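Local structure of 6-phosphogluconolactonase (Leishmania braziliensis, 3CSS) at residues P38-G46 with H67-R77; K136-K144 with A150-I158. The protein probably hydrolyses 6-phosphogluconolactone to 6-phosphogluconate in the oxidative stage of the pentose phosphate pathway. All blocks are in the same frame, centred on the assembly; numbering follows the deposited sequence.

Interaction 1. Residues P38-G46 with H67-R77; sequences PVVLALSGG and HAVQFILGDER
Leu43 and Phe71 meet over two neighbouring parallel strands, 39-43 and 69-73, which six main-chain hydrogen bonds join from Val39 N to Ala68 O through to Gly74 N to Leu43 O. Val39, Leu41 and Leu43 each use both N and O toward this partner, while Val40 and Ala42 turn their backbone to the chain at Asp157, Ile158 and Leu160. The bond from Leu43 N to Ile72 O, 2.8 Å, is nearly straight (172° at the hydrogen).

The Leu43 side chain starts at CB, which passes 3.6 Å from Ile72 O. With CG anti to its own carbonyl carbon (chi1 -62°), the branch swings to the aromatic ring: CG and CD1 each come near Phe71 CD1, and CD2 reaches Phe71 CD1 at 3.8 Å, lying in the plane at the ring's edge. Val69 CG1 covers one ring face, 3.5 Å above its centre, and Leu41 CD2 lies 3.7 Å from Phe71 CE1. On the other side of the sheet, Ala42 CB packs against Ile72 CG1 at 3.7 Å.

Past the last strand bond, a water accepts from Gly45 N (2.8 Å) and donates to Asp75 OD1 (2.7 Å); Asp75 OD2 is hydrogen-bonded to Ser171 OG. The chemistry thus changes along the contact, from main-chain pairing between largely apolar faces to an end bridged by a water at the Asp75 carboxylate, where the strands part.

Interaction 2. Residues K136-K144 with A150-I158; sequences KLLNCLPCK and AKSVPVVDI
A short antiparallel beta hairpin, strands 143-145 and 152-154, follows helix 123-140 after two residues, and the contact joins both the helix and the first strand to the returning strand. Lys144 and Val153 form the hydrogen-bonded pair, with Lys144 N to Val153 O and Val153 N to Lys144 O both 2.9 Å long. Beyond the non-hydrogen-bonded pair of Cys143 and Pro154, Val155 N gives a nearly straight bond (174°) to Pro142 O at 2.8 Å.

Pro154, which has no N-H to donate, turns its ring to the helix end. Leu141 CD2 touches Pro154 CB at 3.7 Å, Leu137 CB approaches the ring more loosely at CG, and Cys143 SG lies 3.7 Å from Pro154 CA. Farther along, Leu138 CD2 rests 3.6 Å from Ser152 O, its CG placed beside the backbone N by chi1 of -72°. On the other face of the hairpin lie Lys144, whose side chain crosses to Val155 (CG to CG2 4.1 Å), and Val153, which packs on Val208 and Tyr211 of helix 206-211.

Leu137, Leu138 and Leu141 thus pack on the Cys143 and Pro154 face of a two-stranded antiparallel hairpin, an excursion between a helix and the next central strand of an alpha/beta fold.

In the fold
From the N terminus, the chain reaches interaction 1 first: strand 39-43 and strand 69-77 pair after a mostly helical connection of 25 residues, a beta-alpha-beta crossover within the central sheet. Interaction 2 opens only later and closes a much shorter loop, the hairpin turn after helix 123-140, so the two contacts stand in series and neither nest nor cross. They nevertheless touch. Beyond the hairpin the chain enters strand 158-162, next to strand 39-43, where Ile158 O takes a probable hydrogen bond from Ala42 N and Asp157 OD2 one from Val40 N. Gln70 NE2 donates a hydrogen bond to Cys140 O, fastening the helix end to the sheet beside Leu141.

Interaction 1. Residues P38-G46 with H67-R77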
ATOM      1  N   PRO A  38       0.670  10.645 -15.840  1.00 24.88           N
ATOM      2  CA  PRO A  38       1.437  10.386 -14.624  1.00 23.66           C
ATOM      3  C   PRO A  38       1.672   8.906 -14.321  1.00 22.86           C
ATOM      4  O   PRO A  38       0.971   8.043 -14.832  1.00 22.13           O
ATOM      5  CB  PRO A  38       0.560  10.991 -13.527  1.00 24.11           C
ATOM      6  CG  PRO A  38      -0.811  10.837 -14.030  1.00 24.48           C
ATOM      7  CD  PRO A  38      -0.703  11.080 -15.531  1.00 24.65           C
ATOM      8  N   VAL A  39       2.681   8.653 -13.498  1.00 22.48           N
ATOM      9  CA  VAL A  39       2.852   7.363 -12.824  1.00 22.18           C
ATOM     10  C   VAL A  39       1.842   7.321 -11.669  1.00 21.67           C
ATOM     11  O   VAL A  39       1.733   8.275 -10.897  1.00 22.53           O
ATOM     12  CB  VAL A  39       4.314   7.237 -12.296  1.00 22.44           C
ATOM     13  CG1 VAL A  39       4.473   6.109 -11.276  1.00 23.66           C
ATOM     14  CG2 VAL A  39       5.257   7.038 -13.474  1.00 23.27           C
ATOM     15  N   VAL A  40       1.089   6.234 -11.547  1.00 20.16           N
ATOM     16  CA  VAL A  40       0.156   6.099 -10.434  1.00 19.22           C
ATOM     17  C   VAL A  40       0.893   5.398  -9.292  1.00 18.46           C
ATOM     18  O   VAL A  40       1.360   4.275  -9.467  1.00 17.88           O
ATOM     19  CB  VAL A  40      -1.117   5.291 -10.829  1.00 18.83           C
ATOM     20  CG1 VAL A  40      -2.087   5.279  -9.687  1.00 19.21           C
ATOM     21  CG2 VAL A  40      -1.769   5.879 -12.061  1.00 20.45           C
ATOM     22  N   LEU A  41       0.989   6.070  -8.142  1.00 18.36           N
ATOM     23  CA  LEU A  41       1.715   5.565  -6.962  1.00 18.77           C
ATOM     24  C   LEU A  41       0.729   5.398  -5.811  1.00 18.47           C
ATOM     25  O   LEU A  41       0.074   6.366  -5.434  1.00 19.36           O
ATOM     26  CB  LEU A  41       2.832   6.551  -6.568  1.00 19.04           C
ATOM     27  CG  LEU A  41       3.699   6.253  -5.325  1.00 19.29           C
ATOM     28  CD1 LEU A  41       4.406   4.925  -5.467  1.00 19.82           C
ATOM     29  CD2 LEU A  41       4.700   7.408  -5.044  1.00 20.55           C
ATOM     30  N   ALA A  42       0.645   4.191  -5.251  1.00 18.53           N
ATOM     31  CA  ALA A  42      -0.144   3.950  -4.051  1.00 18.26           C
ATOM     32  C   ALA A  42       0.783   3.976  -2.846  1.00 18.47           C
ATOM     33  O   ALA A  42       1.712   3.140  -2.717  1.00 18.56           O
ATOM     34  CB  ALA A  42      -0.870   2.605  -4.122  1.00 18.30           C
ATOM     35  N   LEU A  43       0.522   4.926  -1.966  1.00 18.52           N
ATOM     36  CA  LEU A  43       1.311   5.150  -0.775  1.00 18.22           C
ATOM     37  C   LEU A  43       0.970   4.170   0.301  1.00 18.55           C
ATOM     38  O   LEU A  43      -0.206   3.791   0.465  1.00 17.74           O
ATOM     39  CB  LEU A  43       1.036   6.559  -0.248  1.00 18.44           C
ATOM     40  CG  LEU A  43       1.397   7.699  -1.178  1.00 19.94           C
ATOM     41  CD1 LEU A  43       0.959   8.996  -0.544  1.00 24.94           C
ATOM     42  CD2 LEU A  43       2.887   7.683  -1.526  1.00 22.12           C
ATOM     43  N   SER A  44       2.000   3.702   1.016  1.00 18.38           N
ATOM     44  CA  SER A  44       1.813   2.924   2.236  1.00 19.73           C
ATOM     45  C   SER A  44       1.852   3.816   3.463  1.00 19.99           C
ATOM     46  O   SER A  44       2.233   4.979   3.412  1.00 20.37           O
ATOM     47  CB  SER A  44       2.871   1.844   2.365  1.00 19.76           C
ATOM     48  OG  SER A  44       4.137   2.457   2.299  1.00 19.44           O
ATOM     49  N   GLY A  45       1.445   3.249   4.581  1.00 21.20           N
ATOM     50  CA  GLY A  45       1.346   3.994   5.797  1.00 22.49           C
ATOM     51  C   GLY A  45       2.173   3.403   6.905  1.00 24.00           C
ATOM     52  O   GLY A  45       3.214   2.778   6.679  1.00 21.06           O
ATOM     53  N   GLY A  46       1.677   3.571   8.127  1.00 25.72           N
ATOM     54  CA  GLY A  46       2.494   3.249   9.282  1.00 27.21           C
ATOM     55  C   GLY A  46       3.608   4.275   9.288  1.00 27.70           C
ATOM     56  O   GLY A  46       3.375   5.413   8.860  1.00 29.32           O
ATOM     57  N   HIS A  67       3.329  17.280 -11.974  1.00 24.66           N
ATOM     58  CA  HIS A  67       2.284  16.257 -12.099  1.00 24.49           C
ATOM     59  C   HIS A  67       2.813  14.921 -12.649  1.00 23.74           C
ATOM     60  O   HIS A  67       2.072  14.179 -13.298  1.00 24.40           O
ATOM     61  CB  HIS A  67       1.090  16.774 -12.941  1.00 24.82           C
ATOM     62  CG  HIS A  67       0.698  18.195 -12.647  1.00 24.83           C
ATOM     63  ND1 HIS A  67       0.238  18.600 -11.412  1.00 25.16           N
ATOM     64  CD2 HIS A  67       0.713  19.307 -13.423  1.00 26.47           C
ATOM     65  CE1 HIS A  67      -0.021  19.895 -11.440  1.00 26.54           C
ATOM     66  NE2 HIS A  67       0.260  20.350 -12.651  1.00 25.68           N
ATOM     67  N   ALA A  68       4.072  14.588 -12.350  1.00 22.81           N
ATOM     68  CA  ALA A  68       4.647  13.301 -12.786  1.00 22.48           C
ATOM     69  C   ALA A  68       3.982  12.083 -12.112  1.00 21.75           C
ATOM     70  O   ALA A  68       4.000  10.983 -12.665  1.00 20.87           O
ATOM     71  CB  ALA A  68       6.145  13.275 -12.526  1.00 22.50           C
ATOM     72  N   VAL A  69       3.426  12.288 -10.917  1.00 21.01           N
ATOM     73  CA  VAL A  69       2.852  11.212 -10.106  1.00 20.60           C
ATOM     74  C   VAL A  69       1.414  11.535  -9.710  1.00 20.65           C
ATOM     75  O   VAL A  69       1.105  12.662  -9.306  1.00 21.90           O
ATOM     76  CB  VAL A  69       3.669  10.941  -8.809  1.00 20.92           C
ATOM     77  CG1 VAL A  69       2.941   9.887  -7.921  1.00 19.73           C
ATOM     78  CG2 VAL A  69       5.102  10.484  -9.125  1.00 20.08           C
ATOM     79  N   GLN A  70       0.545  10.543  -9.852  1.00 20.37           N
ATOM     80  CA  GLN A  70      -0.795  10.576  -9.279  1.00 20.25           C
ATOM     81  C   GLN A  70      -0.771   9.693  -8.032  1.00 19.65           C
ATOM     82  O   GLN A  70      -0.534   8.482  -8.140  1.00 20.15           O
ATOM     83  CB  GLN A  70      -1.824  10.054 -10.275  1.00 20.61           C
ATOM     84  CG  GLN A  70      -3.246   9.976  -9.707  1.00 20.99           C
ATOM     85  CD  GLN A  70      -4.246   9.514 -10.741  1.00 22.78           C
ATOM     86  OE1 GLN A  70      -4.070   8.468 -11.353  1.00 22.03           O
ATOM     87  NE2 GLN A  70      -5.298  10.303 -10.946  1.00 21.63           N
ATOM     88  N   PHE A  71      -1.027  10.313  -6.878  1.00 19.68           N
ATOM     89  CA  PHE A  71      -0.933   9.666  -5.566  1.00 19.12           C
ATOM     90  C   PHE A  71      -2.305   9.178  -5.094  1.00 19.19           C
ATOM     91  O   PHE A  71      -3.311   9.914  -5.154  1.00 19.54           O
ATOM     92  CB  PHE A  71      -0.409  10.633  -4.499  1.00 18.97           C
ATOM     93  CG  PHE A  71       1.005  11.077  -4.696  1.00 19.03           C
ATOM     94  CD1 PHE A  71       2.039  10.387  -4.093  1.00 20.30           C
ATOM     95  CD2 PHE A  71       1.298  12.198  -5.457  1.00 19.87           C
ATOM     96  CE1 PHE A  71       3.354  10.786  -4.242  1.00 20.74           C
ATOM     97  CE2 PHE A  71       2.621  12.612  -5.625  1.00 20.57           C
ATOM     98  CZ  PHE A  71       3.652  11.900  -5.011  1.00 20.30           C
ATOM     99  N   ILE A  72      -2.321   7.958  -4.585  1.00 18.39           N
ATOM    100  CA  ILE A  72      -3.460   7.398  -3.877  1.00 18.09           C
ATOM    101  C   ILE A  72      -2.959   6.751  -2.595  1.00 18.24           C
ATOM    102  O   ILE A  72      -1.788   6.392  -2.488  1.00 19.13           O
ATOM    103  CB  ILE A  72      -4.262   6.374  -4.730  1.00 18.48           C
ATOM    104  CG1 ILE A  72      -3.534   5.022  -4.862  1.00 17.65           C
ATOM    105  CG2 ILE A  72      -4.577   6.968  -6.156  1.00 17.64           C
ATOM    106  CD1 ILE A  72      -4.384   3.944  -5.595  1.00 19.12           C
ATOM    107  N   LEU A  73      -3.849   6.625  -1.620  1.00 18.69           N
ATOM    108  CA  LEU A  73      -3.523   5.885  -0.404  1.00 19.31           C
ATOM    109  C   LEU A  73      -3.912   4.421  -0.631  1.00 18.97           C
ATOM    110  O   LEU A  73      -5.062   4.090  -0.930  1.00 18.48           O
ATOM    111  CB  LEU A  73      -4.271   6.446   0.807  1.00 19.63           C
ATOM    112  CG  LEU A  73      -3.903   7.851   1.281  1.00 21.18           C
ATOM    113  CD1 LEU A  73      -4.938   8.303   2.315  1.00 24.12           C
ATOM    114  CD2 LEU A  73      -2.499   7.893   1.862  1.00 21.92           C
ATOM    115  N   GLY A  74      -2.935   3.531  -0.516  1.00 20.90           N
ATOM    116  CA  GLY A  74      -3.207   2.097  -0.636  1.00 21.40           C
ATOM    117  C   GLY A  74      -4.042   1.480   0.488  1.00 22.73           C
ATOM    118  O   GLY A  74      -4.705   0.474   0.284  1.00 23.62           O
ATOM    119  N   ASP A  75      -4.003   2.095   1.662  1.00 22.76           N
ATOM    120  CA  ASP A  75      -4.909   1.785   2.741  1.00 23.80           C
ATOM    121  C   ASP A  75      -4.960   2.959   3.681  1.00 23.53           C
ATOM    122  O   ASP A  75      -4.087   3.835   3.655  1.00 24.83           O
ATOM    123  CB  ASP A  75      -4.523   0.504   3.483  1.00 23.93           C
ATOM    124  CG  ASP A  75      -3.300   0.669   4.386  1.00 26.03           C
ATOM    125  OD1 ASP A  75      -2.174   0.888   3.870  1.00 28.08           O
ATOM    126  OD2 ASP A  75      -3.454   0.510   5.618  1.00 30.15           O
ATOM    127  N   GLU A  76      -5.990   2.986   4.506  1.00 23.99           N
ATOM    128  CA  GLU A  76      -6.163   4.118   5.412  1.00 24.09           C
ATOM    129  C   GLU A  76      -6.921   3.734   6.663  1.00 24.37           C
ATOM    130  O   GLU A  76      -7.844   2.918   6.638  1.00 24.44           O
ATOM    131  CB  GLU A  76      -6.819   5.298   4.681  1.00 23.68           C
ATOM    132  CG  GLU A  76      -7.092   6.545   5.528  1.00 22.31           C
ATOM    133  CD  GLU A  76      -5.828   7.184   6.111  1.00 24.24           C
ATOM    134  OE1 GLU A  76      -5.087   6.492   6.843  1.00 24.46           O
ATOM    135  OE2 GLU A  76      -5.608   8.402   5.876  1.00 24.70           O
ATOM    136  N   ARG A  77      -6.498   4.340   7.759  1.00 24.20           N
ATOM    137  CA  ARG A  77      -7.215   4.286   9.020  1.00 24.59           C
ATOM    138  C   ARG A  77      -8.377   5.268   8.971  1.00 24.85           C
ATOM    139  O   ARG A  77      -8.175   6.451   8.650  1.00 24.92           O
ATOM    140  CB  ARG A  77      -6.265   4.677  10.157  1.00 25.12           C
ATOM    141  CG  ARG A  77      -5.119   3.724  10.389  1.00 25.21           C
ATOM    142  CD  ARG A  77      -3.906   4.008   9.496  1.00 26.16           C
ATOM    143  NE  ARG A  77      -2.769   3.133   9.791  1.00 25.59           N
ATOM    144  CZ  ARG A  77      -1.800   3.379  10.667  1.00 26.02           C
ATOM    145  NH1 ARG A  77      -1.800   4.477  11.401  1.00 26.86           N
ATOM    146  NH2 ARG A  77      -0.812   2.486  10.829  1.00 27.14           N
TER
HETATM  147  O   HOH W   1       0.227   0.835   5.091  1.00 26.33           O

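Interaction 2. Residues K136-K144 with A150-I158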
ATOM      1  N   LYS A 136     -14.337   6.719  -6.876  1.00 25.57           N
ATOM      2  CA  LYS A 136     -13.347   7.738  -7.196  1.00 25.69           C
ATOM      3  C   LYS A 136     -12.175   7.144  -7.977  1.00 24.96           C
ATOM      4  O   LYS A 136     -11.736   7.719  -8.968  1.00 24.82           O
ATOM      5  CB  LYS A 136     -12.859   8.438  -5.919  1.00 26.54           C
ATOM      6  CG  LYS A 136     -12.597   9.880  -6.082  1.00 29.23           C
ATOM      7  CD  LYS A 136     -12.016  10.503  -4.834  1.00 31.48           C
ATOM      8  CE  LYS A 136     -13.071  11.104  -3.927  1.00 33.24           C
ATOM      9  NZ  LYS A 136     -12.432  11.963  -2.903  1.00 33.33           N
ATOM     10  N   LEU A 137     -11.678   5.983  -7.538  1.00 24.14           N
ATOM     11  CA  LEU A 137     -10.547   5.327  -8.206  1.00 24.04           C
ATOM     12  C   LEU A 137     -10.917   4.928  -9.642  1.00 24.73           C
ATOM     13  O   LEU A 137     -10.161   5.162 -10.578  1.00 25.67           O
ATOM     14  CB  LEU A 137     -10.074   4.103  -7.408  1.00 23.88           C
ATOM     15  CG  LEU A 137      -9.420   4.396  -6.042  1.00 23.10           C
ATOM     16  CD1 LEU A 137      -9.125   3.074  -5.306  1.00 25.05           C
ATOM     17  CD2 LEU A 137      -8.133   5.288  -6.176  1.00 22.76           C
ATOM     18  N   LEU A 138     -12.102   4.357  -9.803  1.00 25.08           N
ATOM     19  CA  LEU A 138     -12.545   3.880 -11.114  1.00 25.83           C
ATOM     20  C   LEU A 138     -12.773   5.048 -12.079  1.00 26.99           C
ATOM     21  O   LEU A 138     -12.686   4.876 -13.297  1.00 28.33           O
ATOM     22  CB  LEU A 138     -13.800   3.039 -10.966  1.00 25.92           C
ATOM     23  CG  LEU A 138     -13.623   1.660 -10.329  1.00 25.66           C
ATOM     24  CD1 LEU A 138     -14.973   1.060  -9.970  1.00 26.66           C
ATOM     25  CD2 LEU A 138     -12.840   0.716 -11.227  1.00 26.11           C
ATOM     26  N   ASN A 139     -13.054   6.226 -11.527  1.00 27.27           N
ATOM     27  CA  ASN A 139     -13.293   7.446 -12.320  1.00 28.44           C
ATOM     28  C   ASN A 139     -12.014   8.216 -12.667  1.00 28.30           C
ATOM     29  O   ASN A 139     -11.963   8.899 -13.685  1.00 28.92           O
ATOM     30  CB  ASN A 139     -14.216   8.387 -11.541  1.00 28.87           C
ATOM     31  CG  ASN A 139     -15.687   7.999 -11.630  1.00 33.20           C
ATOM     32  OD1 ASN A 139     -16.100   7.169 -12.453  1.00 38.37           O
ATOM     33  ND2 ASN A 139     -16.506   8.659 -10.809  1.00 38.92           N
ATOM     34  N   CYS A 140     -10.987   8.116 -11.820  1.00 28.07           N
ATOM     35  CA  CYS A 140      -9.807   8.999 -11.915  1.00 27.92           C
ATOM     36  C   CYS A 140      -8.512   8.325 -12.347  1.00 27.65           C
ATOM     37  O   CYS A 140      -7.577   9.021 -12.745  1.00 26.39           O
ATOM     38  CB  CYS A 140      -9.544   9.676 -10.569  1.00 28.08           C
ATOM     39  SG  CYS A 140     -10.902  10.707 -10.014  1.00 31.26           S
ATOM     40  N   LEU A 141      -8.431   6.993 -12.191  1.00 27.05           N
ATOM     41  CA  LEU A 141      -7.256   6.231 -12.594  1.00 26.64           C
ATOM     42  C   LEU A 141      -7.441   5.491 -13.937  1.00 26.73           C
ATOM     43  O   LEU A 141      -8.574   5.270 -14.391  1.00 26.60           O
ATOM     44  CB  LEU A 141      -6.879   5.212 -11.503  1.00 26.65           C
ATOM     45  CG  LEU A 141      -5.998   5.686 -10.349  1.00 26.96           C
ATOM     46  CD1 LEU A 141      -6.591   6.924  -9.656  1.00 27.27           C
ATOM     47  CD2 LEU A 141      -5.784   4.517  -9.373  1.00 26.49           C
ATOM     48  N   PRO A 142      -6.317   5.127 -14.585  1.00 26.89           N
ATOM     49  CA  PRO A 142      -6.377   4.209 -15.711  1.00 27.13           C
ATOM     50  C   PRO A 142      -6.886   2.857 -15.228  1.00 26.41           C
ATOM     51  O   PRO A 142      -6.378   2.321 -14.240  1.00 25.50           O
ATOM     52  CB  PRO A 142      -4.910   4.081 -16.166  1.00 27.44           C
ATOM     53  CG  PRO A 142      -4.134   4.976 -15.328  1.00 28.09           C
ATOM     54  CD  PRO A 142      -4.933   5.332 -14.133  1.00 27.23           C
ATOM     55  N   CYS A 143      -7.891   2.327 -15.925  1.00 25.96           N
ATOM     56  CA  CYS A 143      -8.509   1.057 -15.551  1.00 25.40           C
ATOM     57  C   CYS A 143      -8.528   0.106 -16.727  1.00 24.30           C
ATOM     58  O   CYS A 143      -8.498   0.541 -17.904  1.00 24.47           O
ATOM     59  CB  CYS A 143      -9.940   1.283 -15.035  1.00 25.71           C
ATOM     60  SG  CYS A 143     -10.036   2.273 -13.535  1.00 29.79           S
ATOM     61  N   LYS A 144      -8.610  -1.175 -16.412  1.00 21.74           N
ATOM     62  CA  LYS A 144      -8.828  -2.208 -17.404  1.00 22.01           C
ATOM     63  C   LYS A 144      -9.901  -3.185 -16.932  1.00 20.86           C
ATOM     64  O   LYS A 144     -10.124  -3.354 -15.744  1.00 19.57           O
ATOM     65  CB  LYS A 144      -7.510  -2.901 -17.725  1.00 22.01           C
ATOM     66  CG  LYS A 144      -6.617  -2.020 -18.599  1.00 24.57           C
ATOM     67  CD  LYS A 144      -5.626  -2.834 -19.412  1.00 27.88           C
ATOM     68  CE  LYS A 144      -5.505  -2.316 -20.829  1.00 29.03           C
ATOM     69  NZ  LYS A 144      -4.622  -3.201 -21.626  1.00 31.81           N
ATOM     70  N   ALA A 150     -17.998  -8.129 -15.437  1.00 16.29           N
ATOM     71  CA  ALA A 150     -18.458  -6.831 -15.923  1.00 17.07           C
ATOM     72  C   ALA A 150     -17.800  -5.681 -15.149  1.00 17.24           C
ATOM     73  O   ALA A 150     -18.326  -4.573 -15.089  1.00 16.77           O
ATOM     74  CB  ALA A 150     -19.975  -6.734 -15.812  1.00 16.78           C
ATOM     75  N   LYS A 151     -16.643  -5.946 -14.559  1.00 17.90           N
ATOM     76  CA  LYS A 151     -16.020  -5.005 -13.640  1.00 19.11           C
ATOM     77  C   LYS A 151     -14.666  -4.600 -14.184  1.00 18.36           C
ATOM     78  O   LYS A 151     -14.072  -5.324 -14.976  1.00 18.49           O
ATOM     79  CB  LYS A 151     -15.840  -5.669 -12.276  1.00 19.11           C
ATOM     80  CG  LYS A 151     -17.138  -5.914 -11.503  1.00 22.39           C
ATOM     81  CD  LYS A 151     -16.910  -6.610 -10.152  1.00 27.00           C
ATOM     82  CE  LYS A 151     -16.016  -7.863 -10.261  1.00 29.53           C
ATOM     83  NZ  LYS A 151     -16.127  -8.774  -9.076  1.00 32.40           N
ATOM     84  N   SER A 152     -14.157  -3.475 -13.691  1.00 18.38           N
ATOM     85  CA  SER A 152     -12.803  -3.024 -14.004  1.00 18.50           C
ATOM     86  C   SER A 152     -11.945  -2.851 -12.751  1.00 18.13           C
ATOM     87  O   SER A 152     -12.457  -2.801 -11.615  1.00 18.16           O
ATOM     88  CB  SER A 152     -12.845  -1.712 -14.783  1.00 19.26           C
ATOM     89  OG  SER A 152     -13.597  -1.903 -15.962  1.00 21.88           O
ATOM     90  N   VAL A 153     -10.639  -2.755 -12.987  1.00 17.63           N
ATOM     91  CA  VAL A 153      -9.646  -2.579 -11.940  1.00 17.42           C
ATOM     92  C   VAL A 153      -8.746  -1.404 -12.320  1.00 17.68           C
ATOM     93  O   VAL A 153      -8.346  -1.293 -13.487  1.00 17.64           O
ATOM     94  CB  VAL A 153      -8.791  -3.882 -11.749  1.00 17.98           C
ATOM     95  CG1 VAL A 153      -7.910  -4.195 -12.978  1.00 18.11           C
ATOM     96  CG2 VAL A 153      -7.949  -3.782 -10.520  1.00 17.38           C
ATOM     97  N   PRO A 154      -8.451  -0.514 -11.350  1.00 18.38           N
ATOM     98  CA  PRO A 154      -7.441   0.496 -11.621  1.00 18.41           C
ATOM     99  C   PRO A 154      -6.079  -0.178 -11.732  1.00 17.92           C
ATOM    100  O   PRO A 154      -5.796  -1.128 -11.002  1.00 18.94           O
ATOM    101  CB  PRO A 154      -7.527   1.437 -10.415  1.00 18.70           C
ATOM    102  CG  PRO A 154      -8.088   0.639  -9.320  1.00 19.74           C
ATOM    103  CD  PRO A 154      -8.980  -0.410  -9.975  1.00 17.96           C
ATOM    104  N   VAL A 155      -5.286   0.270 -12.700  1.00 18.29           N
ATOM    105  CA  VAL A 155      -3.947  -0.262 -12.931  1.00 17.91           C
ATOM    106  C   VAL A 155      -2.961   0.696 -12.301  1.00 17.95           C
ATOM    107  O   VAL A 155      -2.760   1.821 -12.772  1.00 17.93           O
ATOM    108  CB  VAL A 155      -3.655  -0.472 -14.429  1.00 17.68           C
ATOM    109  CG1 VAL A 155      -2.240  -0.994 -14.621  1.00 18.11           C
ATOM    110  CG2 VAL A 155      -4.692  -1.427 -15.029  1.00 18.66           C
ATOM    111  N   VAL A 156      -2.388   0.264 -11.185  1.00 17.10           N
ATOM    112  CA  VAL A 156      -1.434   1.085 -10.449  1.00 16.72           C
ATOM    113  C   VAL A 156      -0.019   0.785 -10.947  1.00 16.63           C
ATOM    114  O   VAL A 156       0.355  -0.374 -11.084  1.00 17.01           O
ATOM    115  CB  VAL A 156      -1.575   0.841  -8.935  1.00 17.23           C
ATOM    116  CG1 VAL A 156      -0.538   1.637  -8.168  1.00 15.86           C
ATOM    117  CG2 VAL A 156      -2.992   1.168  -8.492  1.00 18.14           C
ATOM    118  N   ASP A 157       0.784   1.816 -11.189  1.00 15.75           N
ATOM    119  CA  ASP A 157       2.178   1.606 -11.627  1.00 16.37           C
ATOM    120  C   ASP A 157       3.088   1.074 -10.509  1.00 16.24           C
ATOM    121  O   ASP A 157       3.847   0.110 -10.702  1.00 16.17           O
ATOM    122  CB  ASP A 157       2.775   2.889 -12.217  1.00 16.24           C
ATOM    123  CG  ASP A 157       2.112   3.283 -13.517  1.00 17.82           C
ATOM    124  OD1 ASP A 157       2.410   2.621 -14.535  1.00 19.72           O
ATOM    125  OD2 ASP A 157       1.269   4.197 -13.501  1.00 18.42           O
ATOM    126  N   ILE A 158       2.995   1.693  -9.343  1.00 16.16           N
ATOM    127  CA  ILE A 158       3.787   1.293  -8.183  1.00 16.20           C
ATOM    128  C   ILE A 158       2.920   1.285  -6.939  1.00 15.43           C
ATOM    129  O   ILE A 158       2.349   2.313  -6.574  1.00 15.94           O
ATOM    130  CB  ILE A 158       4.983   2.252  -7.926  1.00 16.84           C
ATOM    131  CG1 ILE A 158       5.897   2.300  -9.145  1.00 19.36           C
ATOM    132  CG2 ILE A 158       5.743   1.838  -6.620  1.00 16.46           C
ATOM    133  CD1 ILE A 158       6.958   3.365  -9.062  1.00 21.35           C
TER